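Local coordinates for fructose-2,6-bisphosphatase TIGAR B (Danio rerio, PDB 3E9D), which probably hydrolyses fructose-2,6-bisphosphate, and also fructose-1,6-bisphosphate, thereby lowering glycolysis and favouring the pentose phosphate pathway, at residues Q38-G43 / L70-H75; Q64-I69 / L179-G184; Q127-F132 / V195-C200; I224-R229 / R235-Q240. All blocks are in the same frame, centred on the assembly; numbering follows the deposited sequence.

Contact 1: Q38-G43 / L70-H75; sequences QAAAAG and LGNNLH
Asn72 lies against Gly43 where two helices of the histidine phosphatase domain, 33-45 and 60-71, come together, and the Asx turn that follows carries the chain onward from the second helix. The van der Waals part is small, with 139 Å² buried in all. Asn72 CB sits 3.6 Å from Gly43 C, and the two CA atoms are 5.1 Å apart, the nearest pair of the two segments. Such closeness depends on glycine: a CB modelled on Gly43 would fall 2.8 Å from Asn72 CB, a clash. At the amide end, Asn72 ND2 passes 4.1 Å from Ala40 CA, a contact without a hydrogen bond. The torsion explains this placement, since CG stands beside the backbone N of Asn72 (chi1 -82°) and the amide turns back toward helix 60-71, where ND2 donates to Ile68 O.

The polar part runs through water and through the turn. No direct hydrogen bond joins 38-43 to 70-75; instead one water donates to Gly43 O at 2.7 Å and accepts from Asn73 ND2 at 3.2 Å. That amide nitrogen also bonds to Leu49 O, which ties Asn73 to the chain beyond helix 33-45. On the other branch of the same amide, His75 N donates to Asn73 OD1 at 2.8 Å, approaching from above the carbonyl plane, 40° out of it.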
loop_
_atom_site.group_PDB
_atom_site.type_symbol
_atom_site.label_atom_id
_atom_site.label_comp_id
_atom_site.label_asym_id
_atom_site.label_seq_id
_atom_site.Cartn_x
_atom_site.Cartn_y
_atom_site.Cartn_z
ATOM N N GLN A 38 -3.109 17.125 -0.061
ATOM C CA GLN A 38 -3.255 15.906 0.734
ATOM C C GLN A 38 -1.896 15.231 0.918
ATOM O O GLN A 38 -1.596 14.742 2.005
ATOM C CB GLN A 38 -4.244 14.931 0.104
ATOM C CG GLN A 38 -5.668 15.462 -0.033
ATOM C CD GLN A 38 -6.518 14.500 -0.852
ATOM O OE1 GLN A 38 -6.013 13.811 -1.741
ATOM N NE2 GLN A 38 -7.798 14.439 -0.549
ATOM N N ALA A 39 -1.078 15.240 -0.141
ATOM C CA ALA A 39 0.263 14.626 -0.118
ATOM C C ALA A 39 1.169 15.336 0.870
ATOM O O ALA A 39 1.924 14.692 1.597
ATOM C CB ALA A 39 0.899 14.623 -1.520
ATOM N N ALA A 40 1.100 16.668 0.892
ATOM C CA ALA A 40 1.890 17.468 1.834
ATOM C C ALA A 40 1.489 17.196 3.292
ATOM O O ALA A 40 2.356 17.093 4.184
ATOM C CB ALA A 40 1.774 18.961 1.494
ATOM N N ALA A 41 0.185 17.045 3.520
ATOM C CA ALA A 41 -0.343 16.725 4.842
ATOM C C ALA A 41 0.107 15.337 5.289
ATOM O O ALA A 41 0.452 15.146 6.459
ATOM C CB ALA A 41 -1.907 16.840 4.872
ATOM N N ALA A 42 0.120 14.373 4.363
ATOM C CA ALA A 42 0.641 13.040 4.682
ATOM C C ALA A 42 2.147 13.125 4.931
ATOM O O ALA A 42 2.657 12.448 5.814
ATOM C CB ALA A 42 0.327 12.007 3.560
ATOM N N GLY A 43 2.847 13.958 4.168
ATOM C CA GLY A 43 4.300 14.114 4.353
ATOM C C GLY A 43 4.657 14.705 5.711
ATOM O O GLY A 43 5.581 14.227 6.392
ATOM N N LEU A 70 8.491 12.403 0.759
ATOM C CA LEU A 70 9.921 12.370 1.076
ATOM C C LEU A 70 10.495 13.787 1.218
ATOM O O LEU A 70 11.299 14.021 2.081
ATOM C CB LEU A 70 10.701 11.569 0.044
ATOM C CG LEU A 70 10.522 10.047 0.143
ATOM C CD1 LEU A 70 11.139 9.417 -1.096
ATOM C CD2 LEU A 70 11.161 9.483 1.416
ATOM N N GLY A 71 10.040 14.727 0.392
ATOM C CA GLY A 71 10.474 16.125 0.537
ATOM C C GLY A 71 10.152 16.717 1.895
ATOM O O GLY A 71 10.900 17.544 2.414
ATOM N N ASN A 72 9.025 16.294 2.468
ATOM C CA ASN A 72 8.608 16.736 3.804
ATOM C C ASN A 72 9.253 15.968 4.964
ATOM O O ASN A 72 9.113 16.348 6.134
ATOM C CB ASN A 72 7.094 16.639 3.904
ATOM C CG ASN A 72 6.407 17.830 3.289
ATOM O OD1 ASN A 72 6.302 18.885 3.911
ATOM N ND2 ASN A 72 5.945 17.676 2.057
ATOM N N ASN A 73 9.964 14.891 4.641
ATOM C CA ASN A 73 10.527 14.022 5.667
ATOM C C ASN A 73 11.843 14.555 6.219
ATOM O O ASN A 73 12.678 15.061 5.466
ATOM C CB ASN A 73 10.750 12.631 5.085
ATOM C CG ASN A 73 11.013 11.601 6.149
ATOM O OD1 ASN A 73 12.158 11.354 6.491
ATOM N ND2 ASN A 73 9.954 11.014 6.699
ATOM N N LEU A 74 12.038 14.419 7.520
ATOM C CA LEU A 74 13.227 14.960 8.185
ATOM C C LEU A 74 14.396 13.967 8.278
ATOM O O LEU A 74 15.482 14.337 8.742
ATOM C CB LEU A 74 12.861 15.455 9.594
ATOM C CG LEU A 74 11.788 16.550 9.684
ATOM C CD1 LEU A 74 11.441 16.866 11.131
ATOM C CD2 LEU A 74 12.267 17.804 8.969
ATOM N N HIS A 75 14.181 12.713 7.858
ATOM C CA HIS A 75 15.183 11.645 8.070
ATOM C C HIS A 75 15.595 10.874 6.833
ATOM O O HIS A 75 16.569 10.128 6.886
ATOM C CB HIS A 75 14.691 10.630 9.108
ATOM C CG HIS A 75 14.278 11.259 10.393
ATOM N ND1 HIS A 75 15.181 11.583 11.382
ATOM C CD2 HIS A 75 13.069 11.688 10.825
ATOM C CE1 HIS A 75 14.541 12.168 12.380
ATOM N NE2 HIS A 75 13.258 12.240 12.070
HETATM O O HOH W 1 7.407 12.445 5.475
#

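Contact 2: Q64-I69 / L179-G184; sequences QTAEII and LMVSHG. With PO4 (phosphate ion), chain C.
Val181 turns CG1 anti to its backbone N (chi1 -177°), which sets its two methyl groups against successive residues of helix 64-69: CG1 meets Thr65 CG2 at 4.0 Å, while CG2 meets Ala66 CB at 3.9 Å. One helical turn on, Ile69 holds CG2 anti to its backbone N, which points that methyl at Leu179 CD2, also at 3.9 Å, the two side chains crossing at a slant. All five residues are buried. Helix and strand 179-182 are roughly antiparallel but well inclined, 145° between the directions of the short segments, whose axes approach to 8.7 Å.

Just past the strand, His183, at the N-cap position of helix 184-197, and Gly184 turn to a phosphate ion, probably from the crystallisation liquor. His183 ND1 donates to phosphate O1 at 2.9 Å, the oxygen lying near the ring plane at its edge, and NE2 is held by Ser57 OG. Gly184 N gives phosphate O2 a nearly straight bond of 2.8 Å (174°). With Arg10, Asn17 and Arg61 also binding the ion, and the His183 ring meeting that of His11, the phosphohistidine residue, this is the phosphate pocket of the histidine phosphatase fold, where His183 is inferred to stabilise the transition state.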
loop_
_atom_site.group_PDB
_atom_site.type_symbol
_atom_site.label_atom_id
_atom_site.label_comp_id
_atom_site.label_asym_id
_atom_site.label_seq_id
_atom_site.Cartn_x
_atom_site.Cartn_y
_atom_site.Cartn_z
ATOM N N GLN A 64 4.486 11.476 -7.728
ATOM C CA GLN A 64 4.369 12.824 -7.134
ATOM C C GLN A 64 4.069 12.798 -5.634
ATOM O O GLN A 64 4.606 13.596 -4.874
ATOM C CB GLN A 64 3.275 13.608 -7.830
ATOM C CG GLN A 64 3.590 14.006 -9.239
ATOM C CD GLN A 64 2.433 14.758 -9.841
ATOM O OE1 GLN A 64 1.394 14.179 -10.154
ATOM N NE2 GLN A 64 2.593 16.073 -9.978
ATOM N N THR A 65 3.197 11.879 -5.225
ATOM C CA THR A 65 2.834 11.722 -3.828
ATOM C C THR A 65 4.044 11.273 -3.025
ATOM O O THR A 65 4.359 11.853 -1.972
ATOM C CB THR A 65 1.662 10.725 -3.669
ATOM O OG1 THR A 65 0.535 11.233 -4.387
ATOM C CG2 THR A 65 1.278 10.524 -2.171
ATOM N N ALA A 66 4.757 10.274 -3.551
ATOM C CA ALA A 66 5.973 9.799 -2.892
ATOM C C ALA A 66 7.019 10.914 -2.787
ATOM O O ALA A 66 7.685 11.053 -1.747
ATOM C CB ALA A 66 6.540 8.593 -3.618
ATOM N N GLU A 67 7.160 11.710 -3.851
ATOM C CA GLU A 67 8.159 12.777 -3.863
ATOM C C GLU A 67 7.833 13.829 -2.787
ATOM O O GLU A 67 8.719 14.346 -2.114
ATOM C CB GLU A 67 8.243 13.453 -5.228
ATOM C CG GLU A 67 8.901 12.603 -6.301
ATOM C CD GLU A 67 8.798 13.237 -7.684
ATOM O OE1 GLU A 67 7.798 13.952 -7.953
ATOM O OE2 GLU A 67 9.708 13.001 -8.509
ATOM N N ILE A 68 6.554 14.144 -2.655
ATOM C CA ILE A 68 6.113 15.146 -1.683
ATOM C C ILE A 68 6.260 14.618 -0.263
ATOM O O ILE A 68 6.653 15.349 0.643
ATOM C CB ILE A 68 4.684 15.624 -1.985
ATOM C CG1 ILE A 68 4.711 16.513 -3.239
ATOM C CG2 ILE A 68 4.102 16.440 -0.809
ATOM C CD1 ILE A 68 3.375 16.563 -3.980
ATOM N N ILE A 69 5.966 13.342 -0.064
ATOM C CA ILE A 69 6.128 12.754 1.251
ATOM C C ILE A 69 7.607 12.776 1.674
ATOM O O ILE A 69 7.934 13.158 2.800
ATOM C CB ILE A 69 5.514 11.331 1.305
ATOM C CG1 ILE A 69 3.965 11.444 1.311
ATOM C CG2 ILE A 69 6.020 10.575 2.518
ATOM C CD1 ILE A 69 3.240 10.126 1.027
ATOM N N LEU A 179 8.428 2.372 2.838
ATOM C CA LEU A 179 7.246 3.123 2.402
ATOM C C LEU A 179 6.816 2.603 1.047
ATOM O O LEU A 179 7.650 2.381 0.177
ATOM C CB LEU A 179 7.567 4.618 2.305
ATOM C CG LEU A 179 6.497 5.568 1.742
ATOM C CD1 LEU A 179 5.289 5.590 2.701
ATOM C CD2 LEU A 179 7.098 6.994 1.586
ATOM N N MET A 180 5.516 2.392 0.867
ATOM C CA MET A 180 4.982 1.902 -0.392
ATOM C C MET A 180 3.903 2.899 -0.787
ATOM O O MET A 180 3.007 3.177 0.002
ATOM C CB MET A 180 4.412 0.478 -0.214
ATOM C CG MET A 180 3.575 -0.069 -1.388
ATOM S SD MET A 180 2.764 -1.669 -0.968
ATOM C CE MET A 180 1.249 -1.461 -1.891
ATOM N N VAL A 181 3.986 3.441 -2.005
ATOM C CA VAL A 181 2.974 4.398 -2.483
ATOM C C VAL A 181 2.313 3.810 -3.728
ATOM O O VAL A 181 2.993 3.494 -4.700
ATOM C CB VAL A 181 3.553 5.829 -2.711
ATOM C CG1 VAL A 181 2.443 6.814 -3.140
ATOM C CG2 VAL A 181 4.200 6.341 -1.410
ATOM N N SER A 182 0.993 3.663 -3.679
ATOM C CA SER A 182 0.261 2.913 -4.686
ATOM C C SER A 182 -1.178 3.441 -4.884
ATOM O O SER A 182 -1.447 4.645 -4.744
ATOM C CB SER A 182 0.280 1.400 -4.328
ATOM O OG SER A 182 -0.237 0.580 -5.378
ATOM N N HIS A 183 -2.086 2.528 -5.213
ATOM C CA HIS A 183 -3.384 2.880 -5.748
ATOM C C HIS A 183 -4.502 2.126 -5.016
ATOM O O HIS A 183 -4.260 1.058 -4.455
ATOM C CB HIS A 183 -3.402 2.554 -7.237
ATOM C CG HIS A 183 -2.307 3.226 -7.995
ATOM N ND1 HIS A 183 -2.462 4.465 -8.571
ATOM C CD2 HIS A 183 -1.028 2.852 -8.235
ATOM C CE1 HIS A 183 -1.326 4.825 -9.143
ATOM N NE2 HIS A 183 -0.441 3.860 -8.955
ATOM N N GLY A 184 -5.712 2.683 -5.055
ATOM C CA GLY A 184 -6.804 2.235 -4.212
ATOM C C GLY A 184 -7.213 0.790 -4.414
ATOM O O GLY A 184 -7.279 0.029 -3.454
HETATM P P PO4 C . -6.406 5.140 -8.145
HETATM O O1 PO4 C . -5.196 5.149 -9.045
HETATM O O2 PO4 C . -6.053 4.891 -6.697
HETATM O O3 PO4 C . -7.116 6.472 -8.204
HETATM O O4 PO4 C . -7.390 4.092 -8.620
#

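Contact 3: Q127-F132 / V195-C200; sequences QVKTRF and VEDLQC. With K (potassium ion), chain E.
Lys129 NZ meets Asp197 OD2 in a salt bridge of 2.8 Å, the one residue pair in touch between 127-132 and 195-200, whose nearest CA atoms stay 10.5 Å apart. The side chains approach from opposite directions, and the lysine, bent at chi3 (-68°), brings CE to 3.3 Å from the same OD2. The ammonium uses the syn lone pair of OD2, on the side of OD1. This oxygen is doubly engaged, because His193 ND1 also bonds to it, whereas the second partner of NZ, Glu126 OE2, forms a long, weak ion pair. An alanine in place of Lys129 would probably leave the Asp197 carboxylate with His193 but without its cation.

Backbone acceptors just along the chain are taken by a potassium ion. Val195 O and Leu198 O each bind it at 2.7 Å; Glu196 O is more distant at 3.2 Å, and a water lies equally far. Val195 and Glu196 lie in the wider pi-type turn, Leu198 just after it. The bridge thus spans from helix 125-146 to the last turn of helix 184-197, while deeper between the same helices Val128 packs on Phe186 and Phe132 on Ser190, and Leu198 leads off toward Ile239 of strand 233-246.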
loop_
_atom_site.group_PDB
_atom_site.type_symbol
_atom_site.label_atom_id
_atom_site.label_comp_id
_atom_site.label_asym_id
_atom_site.label_seq_id
_atom_site.Cartn_x
_atom_site.Cartn_y
_atom_site.Cartn_z
ATOM N N GLN A 127 -5.255 -11.602 -10.976
ATOM C CA GLN A 127 -4.115 -11.011 -11.671
ATOM C C GLN A 127 -3.488 -9.877 -10.850
ATOM O O GLN A 127 -2.281 -9.802 -10.715
ATOM C CB GLN A 127 -4.534 -10.501 -13.060
ATOM C CG GLN A 127 -4.711 -11.618 -14.084
ATOM C CD GLN A 127 -5.191 -11.097 -15.444
ATOM O OE1 GLN A 127 -6.170 -10.356 -15.534
ATOM N NE2 GLN A 127 -4.490 -11.489 -16.503
ATOM N N VAL A 128 -4.312 -9.000 -10.298
ATOM C CA VAL A 128 -3.801 -7.959 -9.400
ATOM C C VAL A 128 -3.107 -8.575 -8.171
ATOM O O VAL A 128 -2.014 -8.158 -7.785
ATOM C CB VAL A 128 -4.908 -6.960 -8.970
ATOM C CG1 VAL A 128 -4.312 -5.870 -8.055
ATOM C CG2 VAL A 128 -5.557 -6.340 -10.175
ATOM N N LYS A 129 -3.741 -9.569 -7.555
ATOM C CA LYS A 129 -3.162 -10.223 -6.379
ATOM C C LYS A 129 -1.824 -10.915 -6.676
ATOM O O LYS A 129 -0.885 -10.853 -5.863
ATOM C CB LYS A 129 -4.153 -11.223 -5.780
ATOM C CG LYS A 129 -3.700 -11.807 -4.438
ATOM C CD LYS A 129 -4.547 -13.033 -4.037
ATOM C CE LYS A 129 -5.971 -12.646 -3.700
ATOM N NZ LYS A 129 -6.751 -13.811 -3.146
ATOM N N THR A 130 -1.743 -11.587 -7.831
ATOM C CA THR A 130 -0.478 -12.153 -8.285
ATOM C C THR A 130 0.636 -11.095 -8.365
ATOM O O THR A 130 1.763 -11.358 -7.953
ATOM C CB THR A 130 -0.663 -12.884 -9.634
ATOM O OG1 THR A 130 -1.548 -13.995 -9.420
ATOM C CG2 THR A 130 0.664 -13.380 -10.205
ATOM N N ARG A 131 0.312 -9.900 -8.867
ATOM C CA ARG A 131 1.287 -8.794 -8.891
ATOM C C ARG A 131 1.785 -8.403 -7.493
ATOM O O ARG A 131 2.993 -8.207 -7.282
ATOM C CB ARG A 131 0.714 -7.561 -9.607
ATOM C CG ARG A 131 0.585 -7.747 -11.123
ATOM C CD ARG A 131 0.497 -6.398 -11.826
ATOM N NE ARG A 131 -0.815 -5.732 -11.731
ATOM C CZ ARG A 131 -1.057 -4.627 -11.026
ATOM N NH1 ARG A 131 -0.097 -4.057 -10.294
ATOM N NH2 ARG A 131 -2.255 -4.068 -11.070
ATOM N N PHE A 132 0.855 -8.292 -6.545
ATOM C CA PHE A 132 1.229 -8.018 -5.156
ATOM C C PHE A 132 2.098 -9.136 -4.564
ATOM O O PHE A 132 3.090 -8.849 -3.886
ATOM C CB PHE A 132 0.012 -7.753 -4.267
ATOM C CG PHE A 132 0.374 -7.417 -2.834
ATOM C CD1 PHE A 132 1.125 -6.279 -2.544
ATOM C CD2 PHE A 132 -0.032 -8.238 -1.787
ATOM C CE1 PHE A 132 1.473 -5.954 -1.233
ATOM C CE2 PHE A 132 0.283 -7.922 -0.460
ATOM C CZ PHE A 132 1.038 -6.778 -0.178
ATOM N N VAL A 195 -4.315 -10.091 5.028
ATOM C CA VAL A 195 -5.156 -10.393 6.186
ATOM C C VAL A 195 -5.828 -11.766 6.092
ATOM O O VAL A 195 -5.814 -12.546 7.049
ATOM C CB VAL A 195 -6.209 -9.281 6.388
ATOM C CG1 VAL A 195 -7.234 -9.689 7.439
ATOM C CG2 VAL A 195 -5.494 -7.972 6.796
ATOM N N GLU A 196 -6.404 -12.064 4.936
ATOM C CA GLU A 196 -7.190 -13.269 4.746
ATOM C C GLU A 196 -6.358 -14.467 4.237
ATOM O O GLU A 196 -6.410 -15.564 4.817
ATOM C CB GLU A 196 -8.365 -12.953 3.815
ATOM C CG GLU A 196 -9.590 -13.776 4.055
ATOM C CD GLU A 196 -10.800 -13.255 3.292
ATOM O OE1 GLU A 196 -11.924 -13.313 3.859
ATOM O OE2 GLU A 196 -10.627 -12.802 2.138
ATOM N N ASP A 197 -5.563 -14.259 3.188
ATOM C CA ASP A 197 -4.813 -15.366 2.575
ATOM C C ASP A 197 -3.642 -15.817 3.416
ATOM O O ASP A 197 -3.279 -16.978 3.385
ATOM C CB ASP A 197 -4.307 -14.996 1.176
ATOM C CG ASP A 197 -5.438 -14.727 0.195
ATOM O OD1 ASP A 197 -6.587 -15.163 0.450
ATOM O OD2 ASP A 197 -5.174 -14.065 -0.827
ATOM N N LEU A 198 -3.035 -14.903 4.156
ATOM C CA LEU A 198 -1.833 -15.238 4.928
ATOM C C LEU A 198 -2.140 -15.343 6.423
ATOM O O LEU A 198 -3.197 -14.883 6.869
ATOM C CB LEU A 198 -0.731 -14.199 4.665
ATOM C CG LEU A 198 -0.350 -14.023 3.175
ATOM C CD1 LEU A 198 0.811 -13.042 3.009
ATOM C CD2 LEU A 198 -0.009 -15.369 2.495
ATOM N N GLN A 199 -1.230 -15.957 7.184
ATOM C CA GLN A 199 -1.268 -15.903 8.649
ATOM C C GLN A 199 -1.080 -14.444 9.066
ATOM O O GLN A 199 -0.099 -13.810 8.688
ATOM C CB GLN A 199 -0.195 -16.821 9.263
ATOM C CG GLN A 199 0.196 -16.520 10.720
ATOM C CD GLN A 199 -0.706 -17.173 11.767
ATOM O OE1 GLN A 199 -1.605 -17.958 11.454
ATOM N NE2 GLN A 199 -0.457 -16.848 13.029
ATOM N N CYS A 200 -2.021 -13.906 9.836
ATOM C CA CYS A 200 -2.010 -12.477 10.122
ATOM C C CYS A 200 -2.664 -12.190 11.461
ATOM O O CYS A 200 -3.685 -12.803 11.795
ATOM C CB CYS A 200 -2.740 -11.718 9.008
ATOM S SG CYS A 200 -2.558 -9.882 9.083
HETATM K K K E . -5.644 -15.082 7.882
HETATM O O HOH W 2 -6.316 -12.567 9.738
#

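Contact 4: I224-R229 / R235-Q240; sequences IFTIHR and RATRIQ
Phe225 and Ile239 lie side by side on one face of two antiparallel strands, with Phe225 CD1 3.9 Å from Ile239 CG1. Ala236 CB approaches the edge of the same ring. Phe4 of strand 2-10 meets the phenyl ring nearly parallel, and Phe140 of helix 125-146 packs on Ile227 and Ala236, so Phe225, Ile227 and Ile239 on this face are buried. Backbone bonding is equally short at both ends, N to O 2.8 Å in the pairs Ile224 with Gln240 and His228 with Arg235; the contrast lies in the side chains.

The strands form the 220-230/233-246 hairpin at one margin of the mixed sheet, their segment axes 4.8 Å apart. A classic beta bulge interrupts it, Thr237 and Arg238 both facing Thr226. Thr226 O accepts from Thr237 N at 2.8 Å and, weakly, from Arg238 N at 3.4 Å.

The other face around His228 and Arg235 is more open to solvent. There Thr237, standing at the corner, lays CG2 over the His228 ring in a CH-pi contact, 3.6 Å from its centroid and 17° off the normal. Replacing His228 by an alanine would probably strip this methyl of its aromatic surface and leave the bulge corner less covered. Arg235 extends away from the pair, whereas Arg238 folds at chi3 (-56°) and its NH2 reaches Ser156 O.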
loop_
_atom_site.group_PDB
_atom_site.type_symbol
_atom_site.label_atom_id
_atom_site.label_comp_id
_atom_site.label_asym_id
_atom_site.label_seq_id
_atom_site.Cartn_x
_atom_site.Cartn_y
_atom_site.Cartn_z
ATOM N N ILE A 224 3.529 -4.829 10.169
ATOM C CA ILE A 224 4.860 -5.241 10.562
ATOM C C ILE A 224 5.068 -6.689 10.105
ATOM O O ILE A 224 4.241 -7.580 10.416
ATOM C CB ILE A 224 5.048 -5.175 12.107
ATOM C CG1 ILE A 224 4.492 -3.861 12.703
ATOM C CG2 ILE A 224 6.533 -5.398 12.474
ATOM C CD1 ILE A 224 5.084 -2.578 12.088
ATOM N N PHE A 225 6.163 -6.920 9.377
ATOM C CA PHE A 225 6.500 -8.252 8.857
ATOM C C PHE A 225 7.690 -8.829 9.608
ATOM O O PHE A 225 8.659 -8.125 9.906
ATOM C CB PHE A 225 6.910 -8.157 7.386
ATOM C CG PHE A 225 5.786 -7.814 6.453
ATOM C CD1 PHE A 225 5.159 -8.820 5.715
ATOM C CD2 PHE A 225 5.357 -6.496 6.300
ATOM C CE1 PHE A 225 4.127 -8.518 4.819
ATOM C CE2 PHE A 225 4.298 -6.182 5.430
ATOM C CZ PHE A 225 3.693 -7.192 4.679
ATOM N N THR A 226 7.620 -10.115 9.909
ATOM C CA THR A 226 8.806 -10.840 10.341
ATOM C C THR A 226 9.067 -11.924 9.309
ATOM O O THR A 226 8.175 -12.724 9.000
ATOM C CB THR A 226 8.630 -11.444 11.740
ATOM O OG1 THR A 226 8.502 -10.373 12.687
ATOM C CG2 THR A 226 9.836 -12.297 12.110
ATOM N N ILE A 227 10.278 -11.925 8.765
ATOM C CA ILE A 227 10.630 -12.848 7.696
ATOM C C ILE A 227 11.790 -13.763 8.110
ATOM O O ILE A 227 12.713 -13.327 8.826
ATOM C CB ILE A 227 10.896 -12.138 6.345
ATOM C CG1 ILE A 227 12.056 -11.151 6.444
ATOM C CG2 ILE A 227 9.612 -11.391 5.830
ATOM C CD1 ILE A 227 12.535 -10.617 5.046
ATOM N N HIS A 228 11.693 -15.018 7.649
ATOM C CA HIS A 228 12.655 -16.100 7.870
ATOM C C HIS A 228 13.141 -16.632 6.523
ATOM O O HIS A 228 12.425 -16.588 5.531
ATOM C CB HIS A 228 11.996 -17.281 8.625
ATOM C CG HIS A 228 11.778 -17.032 10.088
ATOM N ND1 HIS A 228 11.877 -18.032 11.038
ATOM C CD2 HIS A 228 11.444 -15.901 10.767
ATOM C CE1 HIS A 228 11.625 -17.525 12.236
ATOM N NE2 HIS A 228 11.369 -16.232 12.100
ATOM N N ARG A 229 14.362 -17.145 6.513
ATOM C CA ARG A 229 14.911 -17.815 5.356
ATOM C C ARG A 229 14.998 -19.304 5.654
ATOM O O ARG A 229 15.558 -19.709 6.678
ATOM C CB ARG A 229 16.296 -17.261 5.082
ATOM C CG ARG A 229 16.826 -17.501 3.710
ATOM C CD ARG A 229 17.799 -16.368 3.403
ATOM N NE ARG A 229 18.704 -16.728 2.337
ATOM C CZ ARG A 229 18.636 -16.241 1.110
ATOM N NH1 ARG A 229 17.709 -15.334 0.783
ATOM N NH2 ARG A 229 19.516 -16.664 0.208
ATOM N N ARG A 235 10.305 -16.260 3.697
ATOM C CA ARG A 235 8.890 -16.365 4.021
ATOM C C ARG A 235 8.582 -15.494 5.226
ATOM O O ARG A 235 9.392 -15.395 6.144
ATOM C CB ARG A 235 8.534 -17.823 4.343
ATOM C CG ARG A 235 8.451 -18.699 3.115
ATOM C CD ARG A 235 8.727 -20.165 3.448
ATOM N NE ARG A 235 9.099 -20.935 2.260
ATOM C CZ ARG A 235 8.234 -21.369 1.347
ATOM N NH1 ARG A 235 6.933 -21.105 1.475
ATOM N NH2 ARG A 235 8.670 -22.064 0.301
ATOM N N ALA A 236 7.401 -14.891 5.211
ATOM C CA ALA A 236 6.868 -14.190 6.369
ATOM C C ALA A 236 6.337 -15.206 7.368
ATOM O O ALA A 236 5.479 -16.025 7.037
ATOM C CB ALA A 236 5.758 -13.221 5.958
ATOM N N THR A 237 6.862 -15.172 8.581
ATOM C CA THR A 237 6.361 -16.028 9.638
ATOM C C THR A 237 5.296 -15.292 10.466
ATOM O O THR A 237 4.385 -15.919 11.002
ATOM C CB THR A 237 7.472 -16.475 10.558
ATOM O OG1 THR A 237 8.225 -15.332 10.954
ATOM C CG2 THR A 237 8.393 -17.487 9.842
ATOM N N ARG A 238 5.425 -13.971 10.566
ATOM C CA ARG A 238 4.431 -13.160 11.263
ATOM C C ARG A 238 4.133 -11.902 10.455
ATOM O O ARG A 238 5.047 -11.266 9.941
ATOM C CB ARG A 238 4.929 -12.792 12.651
ATOM C CG ARG A 238 3.933 -11.965 13.475
ATOM C CD ARG A 238 4.438 -11.825 14.901
ATOM N NE ARG A 238 4.681 -13.148 15.474
ATOM C CZ ARG A 238 5.399 -13.383 16.568
ATOM N NH1 ARG A 238 5.955 -12.379 17.237
ATOM N NH2 ARG A 238 5.548 -14.630 16.999
ATOM N N ILE A 239 2.846 -11.594 10.313
ATOM C CA ILE A 239 2.379 -10.339 9.736
ATOM C C ILE A 239 1.433 -9.722 10.777
ATOM O O ILE A 239 0.458 -10.360 11.207
ATOM C CB ILE A 239 1.667 -10.570 8.378
ATOM C CG1 ILE A 239 2.613 -11.313 7.409
ATOM C CG2 ILE A 239 1.167 -9.237 7.790
ATOM C CD1 ILE A 239 1.957 -11.818 6.140
ATOM N N GLN A 240 1.744 -8.511 11.220
ATOM C CA GLN A 240 0.922 -7.833 12.214
ATOM C C GLN A 240 0.318 -6.587 11.586
ATOM O O GLN A 240 1.045 -5.668 11.193
ATOM C CB GLN A 240 1.747 -7.456 13.459
ATOM C CG GLN A 240 1.016 -6.513 14.467
ATOM C CD GLN A 240 0.027 -7.249 15.377
ATOM O OE1 GLN A 240 0.380 -8.246 15.999
ATOM N NE2 GLN A 240 -1.214 -6.757 15.456
#

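Contacts 1 and 2 share helix 60-71 and touch, their centres 10 Å apart: Ile68 CG2 of 64-69 packs 3.5 Å from Ala40 N. Contact 2 joins that helix to the mixed sheet, which contact 4 reaches at one margin, through strands 220-230 and 233-246, with the two centres 24 Å apart. Contact 3 lies across the chain's centre from contact 1, their centres 28 Å apart, and touches contact 4 through Leu198 and Ile239. In sequence, contact 1 closes before contacts 3 and 4 open, while the segments of contact 2 alternate with those of 1 and 3. Helices thus flank the sheet, and only contact 2 holds an annotated catalytic residue.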